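Local coordinates for protein endo-1,3-beta-glucanase, family GH16 (Zobellia galactanivorans, PDB 4BPZ) that probably hydrolyses internal beta-1,3-linkages of glucans such as algal laminarin, and is captured here with a mixed-linkage beta-glucan trisaccharide bound, at residues W115-N120 and C140-I145; F160-L165 and N215-A220. The protein carries 1 engineered substitution. All blocks are in the same frame, centred on the assembly; numbering follows the deposited sequence.

Contact 1: W115-N120 and C140-I145; sequences WTLGAN and CGSIDI. Engineered in segment 140-145: Ser142 (natural residue Glu). With GLC (alpha-D-glucopyranose), chain C.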
loop_
_atom_site.group_PDB
_atom_site.type_symbol
_atom_site.label_atom_id
_atom_site.label_comp_id
_atom_site.label_asym_id
_atom_site.label_seq_id
_atom_site.Cartn_x
_atom_site.Cartn_y
_atom_site.Cartn_z
ATOM N N TRP A 115 0.189 1.402 2.123
ATOM C CA TRP A 115 1.446 2.096 2.439
ATOM C C TRP A 115 1.421 3.452 1.775
ATOM O O TRP A 115 0.462 3.811 1.106
ATOM C CB TRP A 115 2.639 1.229 2.014
ATOM C CG TRP A 115 2.690 0.849 0.559
ATOM C CD1 TRP A 115 1.842 0.055 -0.156
ATOM C CD2 TRP A 115 3.768 1.146 -0.348
ATOM N NE1 TRP A 115 2.299 -0.166 -1.422
ATOM C CE2 TRP A 115 3.478 0.494 -1.551
ATOM C CE3 TRP A 115 4.972 1.885 -0.242
ATOM C CZ2 TRP A 115 4.371 0.483 -2.662
ATOM C CZ3 TRP A 115 5.841 1.901 -1.306
ATOM C CH2 TRP A 115 5.571 1.218 -2.518
ATOM N N THR A 116 2.449 4.226 2.027
ATOM C CA THR A 116 2.557 5.596 1.482
ATOM C C THR A 116 3.917 5.778 0.822
ATOM O O THR A 116 4.894 5.144 1.173
ATOM C CB THR A 116 2.384 6.680 2.568
ATOM O OG1 THR A 116 3.600 6.826 3.319
ATOM C CG2 THR A 116 1.189 6.453 3.486
ATOM N N LEU A 117 3.912 6.733 -0.097
ATOM C CA LEU A 117 5.141 7.287 -0.648
ATOM C C LEU A 117 5.046 8.806 -0.525
ATOM O O LEU A 117 3.971 9.398 -0.746
ATOM C CB LEU A 117 5.342 6.921 -2.114
ATOM C CG LEU A 117 5.861 5.520 -2.425
ATOM C CD1 LEU A 117 5.717 5.134 -3.855
ATOM C CD2 LEU A 117 7.294 5.419 -1.907
ATOM N N GLY A 118 6.197 9.447 -0.313
ATOM C CA GLY A 118 6.240 10.871 -0.487
ATOM C C GLY A 118 5.792 11.263 -1.869
ATOM O O GLY A 118 6.146 10.634 -2.868
ATOM N N ALA A 119 4.990 12.364 -1.909
ATOM C CA ALA A 119 4.464 12.814 -3.194
ATOM C C ALA A 119 5.548 13.373 -4.116
ATOM O O ALA A 119 5.234 13.565 -5.317
ATOM C CB ALA A 119 3.325 13.814 -3.039
ATOM N N ASN A 120 6.761 13.621 -3.604
ATOM C CA ASN A 120 7.924 13.947 -4.454
ATOM C C ASN A 120 8.623 12.724 -4.912
ATOM O O ASN A 120 9.734 12.856 -5.515
ATOM C CB ASN A 120 8.907 14.852 -3.647
ATOM C CG ASN A 120 9.420 14.258 -2.376
ATOM O OD1 ASN A 120 9.049 13.112 -1.976
ATOM N ND2 ASN A 120 10.362 14.931 -1.748
ATOM N N CYS A 140 12.197 10.078 -0.813
ATOM C CA CYS A 140 10.843 10.616 -0.691
ATOM C C CYS A 140 10.161 10.128 0.585
ATOM O O CYS A 140 9.156 10.717 0.994
ATOM C CB CYS A 140 10.008 10.159 -1.868
ATOM S SG CYS A 140 9.974 8.355 -2.182
ATOM N N GLY A 141 10.673 9.077 1.213
ATOM C CA GLY A 141 10.057 8.484 2.365
ATOM C C GLY A 141 8.931 7.523 2.011
ATOM O O GLY A 141 8.224 7.674 0.982
ATOM N N SER A 142 8.716 6.593 2.919
ATOM C CA SER A 142 7.566 5.747 2.841
ATOM C C SER A 142 7.201 5.181 4.179
ATOM O O SER A 142 8.072 4.968 5.044
ATOM C CB SER A 142 8.107 4.644 2.063
ATOM O OG SER A 142 7.102 3.655 1.865
ATOM N N ILE A 143 5.895 5.022 4.386
ATOM C CA ILE A 143 5.334 4.415 5.562
ATOM C C ILE A 143 4.542 3.177 5.187
ATOM O O ILE A 143 3.618 3.245 4.353
ATOM C CB ILE A 143 4.397 5.346 6.245
ATOM C CG1 ILE A 143 5.081 6.691 6.560
ATOM C CG2 ILE A 143 3.787 4.751 7.560
ATOM C CD1 ILE A 143 4.183 7.778 7.062
ATOM N N ASP A 144 4.881 2.035 5.784
ATOM C CA ASP A 144 4.024 0.844 5.610
ATOM C C ASP A 144 3.011 0.977 6.704
ATOM O O ASP A 144 3.396 1.211 7.886
ATOM C CB ASP A 144 4.914 -0.487 5.533
ATOM C CG ASP A 144 5.808 -0.388 4.260
ATOM O OD1 ASP A 144 5.118 -0.824 3.094
ATOM O OD2 ASP A 144 6.963 -0.548 4.271
ATOM N N ILE A 145 1.730 0.963 6.388
ATOM C CA ILE A 145 0.655 0.795 7.372
ATOM C C ILE A 145 0.355 -0.684 7.565
ATOM O O ILE A 145 0.105 -1.122 8.682
ATOM C CB ILE A 145 -0.561 1.589 6.923
ATOM C CG1 ILE A 145 -0.171 3.061 6.708
ATOM C CG2 ILE A 145 -1.676 1.405 7.949
ATOM C CD1 ILE A 145 -1.320 3.913 6.194
HETATM C C1 GLC C . 7.642 -1.293 1.393
HETATM C C2 GLC C . 8.834 -1.560 0.413
HETATM C C3 GLC C . 8.285 -1.395 -1.011
HETATM C C4 GLC C . 7.132 -2.273 -1.232
HETATM C C5 GLC C . 6.069 -1.748 -0.297
HETATM C C6 GLC C . 4.762 -2.506 -0.367
HETATM O O1 GLC C . 7.345 0.079 1.545
HETATM O O2 GLC C . 9.843 -0.636 0.735
HETATM O O3 GLC C . 9.370 -1.718 -1.980
HETATM O O4 GLC C . 6.714 -2.205 -2.610
HETATM O O5 GLC C . 6.553 -1.911 1.055
HETATM O O6 GLC C . 4.924 -3.882 -0.044
#
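Strand 115-118 runs antiparallel to strand 142-144. Thr116 N donates to Ile143 O (2.8 Å), and further along Gly118 N reaches Gly141 O at 3.0 Å. Gly118 CA comes to 3.3 Å from Cys140 O, so closely that a CB would collide with this carbonyl. A side-chain bond joins the same edges: in the conformer given, the hydroxyl of Ser142, an engineered replacement of glutamate, gives its proton to Thr116 O (2.8 Å), almost in line with the C=O, while its OG also lies in the plane of the Trp115 ring, beside the edge. Ser142 and Asp144, on strand 142-144, and Glu147, just past the corner that follows, occupy the positions of the ExDxxE signature of glycoside hydrolase family 16, lining the glucan cleft of the jelly-roll. With CG between the backbone N and the carbonyl carbon (chi1 58°), Trp115 turns its indole face to the C5-C6 side of the glucose; C5 stands over the ring centre in a CH-pi contact, 3.6 Å from Trp115 CE2. NE1 is held by Asn227 of strand 222-230. In the conformer given, Asp144 OD2 accepts from glucose O1 at 2.8 Å. Apolar packing is slight, Leu117 CD2 lying 4.0 Å from Cys140 SG.

Contact 2: F160-L165 and N215-A220; sequences FHWSDL and NTPYNA. With GLC (alpha-D-glucopyranose), chain C.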
loop_
_atom_site.group_PDB
_atom_site.type_symbol
_atom_site.label_atom_id
_atom_site.label_comp_id
_atom_site.label_asym_id
_atom_site.label_seq_id
_atom_site.Cartn_x
_atom_site.Cartn_y
_atom_site.Cartn_z
ATOM N N PHE A 160 9.025 1.468 8.131
ATOM C CA PHE A 160 9.385 2.749 7.572
ATOM C C PHE A 160 10.628 2.622 6.739
ATOM O O PHE A 160 11.567 1.915 7.163
ATOM C CB PHE A 160 9.611 3.760 8.748
ATOM C CG PHE A 160 8.409 3.998 9.587
ATOM C CD1 PHE A 160 8.026 3.170 10.637
ATOM C CD2 PHE A 160 7.555 5.113 9.281
ATOM C CE1 PHE A 160 6.866 3.414 11.368
ATOM C CE2 PHE A 160 6.440 5.347 10.023
ATOM C CZ PHE A 160 6.062 4.515 11.064
ATOM N N HIS A 161 10.653 3.312 5.634
ATOM C CA HIS A 161 11.829 3.314 4.724
ATOM C C HIS A 161 12.119 4.737 4.340
ATOM O O HIS A 161 11.202 5.425 3.811
ATOM C CB HIS A 161 11.576 2.504 3.463
ATOM C CG HIS A 161 11.177 1.080 3.663
ATOM N ND1 HIS A 161 9.920 0.623 4.022
ATOM C CD2 HIS A 161 11.981 -0.019 3.692
ATOM C CE1 HIS A 161 9.968 -0.718 4.149
ATOM N NE2 HIS A 161 11.189 -1.093 3.939
ATOM N N TRP A 162 13.343 5.220 4.567
ATOM C CA TRP A 162 13.643 6.598 4.253
ATOM C C TRP A 162 15.114 6.796 4.232
ATOM O O TRP A 162 15.902 5.938 4.675
ATOM C CB TRP A 162 13.008 7.578 5.215
ATOM C CG TRP A 162 13.655 7.706 6.542
ATOM C CD1 TRP A 162 14.503 8.777 6.932
ATOM C CD2 TRP A 162 13.555 6.829 7.697
ATOM N NE1 TRP A 162 14.838 8.612 8.229
ATOM C CE2 TRP A 162 14.281 7.479 8.777
ATOM C CE3 TRP A 162 12.917 5.629 7.930
ATOM C CZ2 TRP A 162 14.480 6.878 10.017
ATOM C CZ3 TRP A 162 13.059 5.010 9.171
ATOM C CH2 TRP A 162 13.904 5.632 10.203
ATOM N N SER A 163 15.574 7.875 3.642
ATOM C CA SER A 163 16.931 8.367 3.901
ATOM C C SER A 163 16.821 9.721 4.556
ATOM O O SER A 163 15.879 10.473 4.282
ATOM C CB SER A 163 17.827 8.389 2.666
ATOM O OG SER A 163 17.262 9.090 1.595
ATOM N N ASP A 164 17.696 9.973 5.518
ATOM C CA ASP A 164 17.737 11.255 6.207
ATOM C C ASP A 164 17.943 12.389 5.190
ATOM O O ASP A 164 18.662 12.198 4.199
ATOM C CB ASP A 164 18.788 11.224 7.294
ATOM C CG ASP A 164 18.155 10.987 8.660
ATOM O OD1 ASP A 164 17.040 10.332 8.922
ATOM O OD2 ASP A 164 18.831 11.544 9.472
ATOM N N LEU A 165 17.357 13.539 5.385
ATOM C CA LEU A 165 17.518 14.633 4.413
ATOM C C LEU A 165 18.932 15.093 4.302
ATOM O O LEU A 165 19.346 15.599 3.271
ATOM C CB LEU A 165 16.626 15.824 4.815
ATOM C CG LEU A 165 15.311 15.851 4.034
ATOM C CD1 LEU A 165 14.862 14.503 4.444
ATOM C CD2 LEU A 165 14.305 16.909 4.416
ATOM N N ASN A 215 14.702 16.136 9.896
ATOM C CA ASN A 215 15.663 15.442 9.091
ATOM C C ASN A 215 15.057 14.228 8.401
ATOM O O ASN A 215 15.814 13.498 7.784
ATOM C CB ASN A 215 16.841 15.019 9.971
ATOM C CG ASN A 215 18.160 14.949 9.215
ATOM O OD1 ASN A 215 19.038 14.225 9.628
ATOM N ND2 ASN A 215 18.281 15.643 8.094
ATOM N N THR A 216 13.731 13.967 8.514
ATOM C CA THR A 216 13.078 12.826 7.832
ATOM C C THR A 216 12.197 13.380 6.676
ATOM O O THR A 216 11.801 14.497 6.757
ATOM C CB THR A 216 11.918 12.158 8.749
ATOM O OG1 THR A 216 10.699 12.958 8.772
ATOM C CG2 THR A 216 12.291 11.809 10.031
ATOM N N PRO A 217 11.839 12.583 5.686
ATOM C CA PRO A 217 10.886 13.017 4.650
ATOM C C PRO A 217 9.423 12.876 5.051
ATOM O O PRO A 217 8.471 12.821 4.096
ATOM C CB PRO A 217 11.268 12.138 3.460
ATOM C CG PRO A 217 11.851 10.898 4.122
ATOM C CD PRO A 217 12.530 11.312 5.372
ATOM N N TYR A 218 9.107 13.011 6.301
ATOM C CA TYR A 218 7.761 12.791 6.825
ATOM C C TYR A 218 7.121 14.091 7.293
ATOM O O TYR A 218 6.342 14.137 8.220
ATOM C CB TYR A 218 7.747 11.759 7.943
ATOM C CG TYR A 218 8.321 10.403 7.511
ATOM C CD1 TYR A 218 7.679 9.657 6.551
ATOM C CD2 TYR A 218 9.470 9.883 8.059
ATOM C CE1 TYR A 218 8.153 8.406 6.175
ATOM C CE2 TYR A 218 9.947 8.658 7.685
ATOM C CZ TYR A 218 9.320 7.900 6.765
ATOM O OH TYR A 218 9.765 6.631 6.441
ATOM N N ASN A 219 7.462 15.214 6.597
ATOM C CA ASN A 219 6.875 16.550 6.909
ATOM C C ASN A 219 6.407 17.227 5.655
ATOM O O ASN A 219 6.221 18.463 5.629
ATOM C CB ASN A 219 7.873 17.421 7.697
ATOM C CG ASN A 219 8.198 16.731 9.022
ATOM O OD1 ASN A 219 7.411 16.673 9.967
ATOM N ND2 ASN A 219 9.376 16.126 8.998
ATOM N N ALA A 220 6.182 16.461 4.595
ATOM C CA ALA A 220 5.744 16.942 3.317
ATOM C C ALA A 220 4.693 15.929 2.804
ATOM O O ALA A 220 4.563 14.838 3.361
ATOM C CB ALA A 220 6.909 17.067 2.363
HETATM C C1 GLC C . 7.642 -1.293 1.393
HETATM C C2 GLC C . 8.834 -1.560 0.413
HETATM C C3 GLC C . 8.285 -1.395 -1.011
HETATM C C4 GLC C . 7.132 -2.273 -1.232
HETATM C C5 GLC C . 6.069 -1.748 -0.297
HETATM C C6 GLC C . 4.762 -2.506 -0.367
HETATM O O1 GLC C . 7.345 0.079 1.545
HETATM O O2 GLC C . 9.843 -0.636 0.735
HETATM O O3 GLC C . 9.370 -1.718 -1.980
HETATM O O4 GLC C . 6.714 -2.205 -2.610
HETATM O O5 GLC C . 6.553 -1.911 1.055
HETATM O O6 GLC C . 4.924 -3.882 -0.044
#
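Trp162 holds its CG between the backbone N and the carbonyl carbon (chi1 76°), while Tyr218 sets CG anti to its own carbonyl carbon (chi1 -58°), and the two rings meet edge-to-face. The phenol edge approaches the indole face, CE2 lying 3.8 Å above the plane toward the rim, with 5.5 Å between the centroids of the five-membered ring and the phenol ring. Pro217 packs beside it, its CD 3.6 Å from Trp162 CD1. In the ring plane, Trp162 NE1 donates to Asp164 OD1 at 2.9 Å. A leucine in place of Trp162 would probably leave this carboxylate oxygen without its indole donor and open a gap beside Pro217 and Tyr218. Beyond the strand end, Leu165 N gives a nearly straight bond to Asn215 O (2.9 Å). Thr216 OG1 accepts from Tyr218 N, making an ST turn. His161 alternates to the cleft side, where glucose O2 stands over its ring, 3.4 Å from CE1. Tyr218 OH touches the edge of Phe160 and is hydrogen-bonded to Ser142 O of strand 142-144. Phe160 packs on Met198 and Val200 of strand 197-202, and Trp162 on Gln171 and Leu173 of strand 170-178.

Contact 1 closes before contact 2 opens along the chain, and their centres lie about 9 Å apart within the family 16 catalytic domain. They meet through neighbouring antiparallel strands, 142-144 and 155-163: Ser142 N and His161 O are 2.9 Å apart, a probable hydrogen bond, and Gly141 CA packs 3.5 Å from Pro217 CG. By pairing, the strands follow in the order 110-118, 142-144, 155-163, 170-178. From the 215-220 loop the chain passes into strand 222-230, which pairs with 110-118. Both contacts reach the same glucose, through Trp115 and Asp144 in one and His161 in the other; the strands supply these sugar-facing side chains, and the 215-220 loop packs on the other side of them.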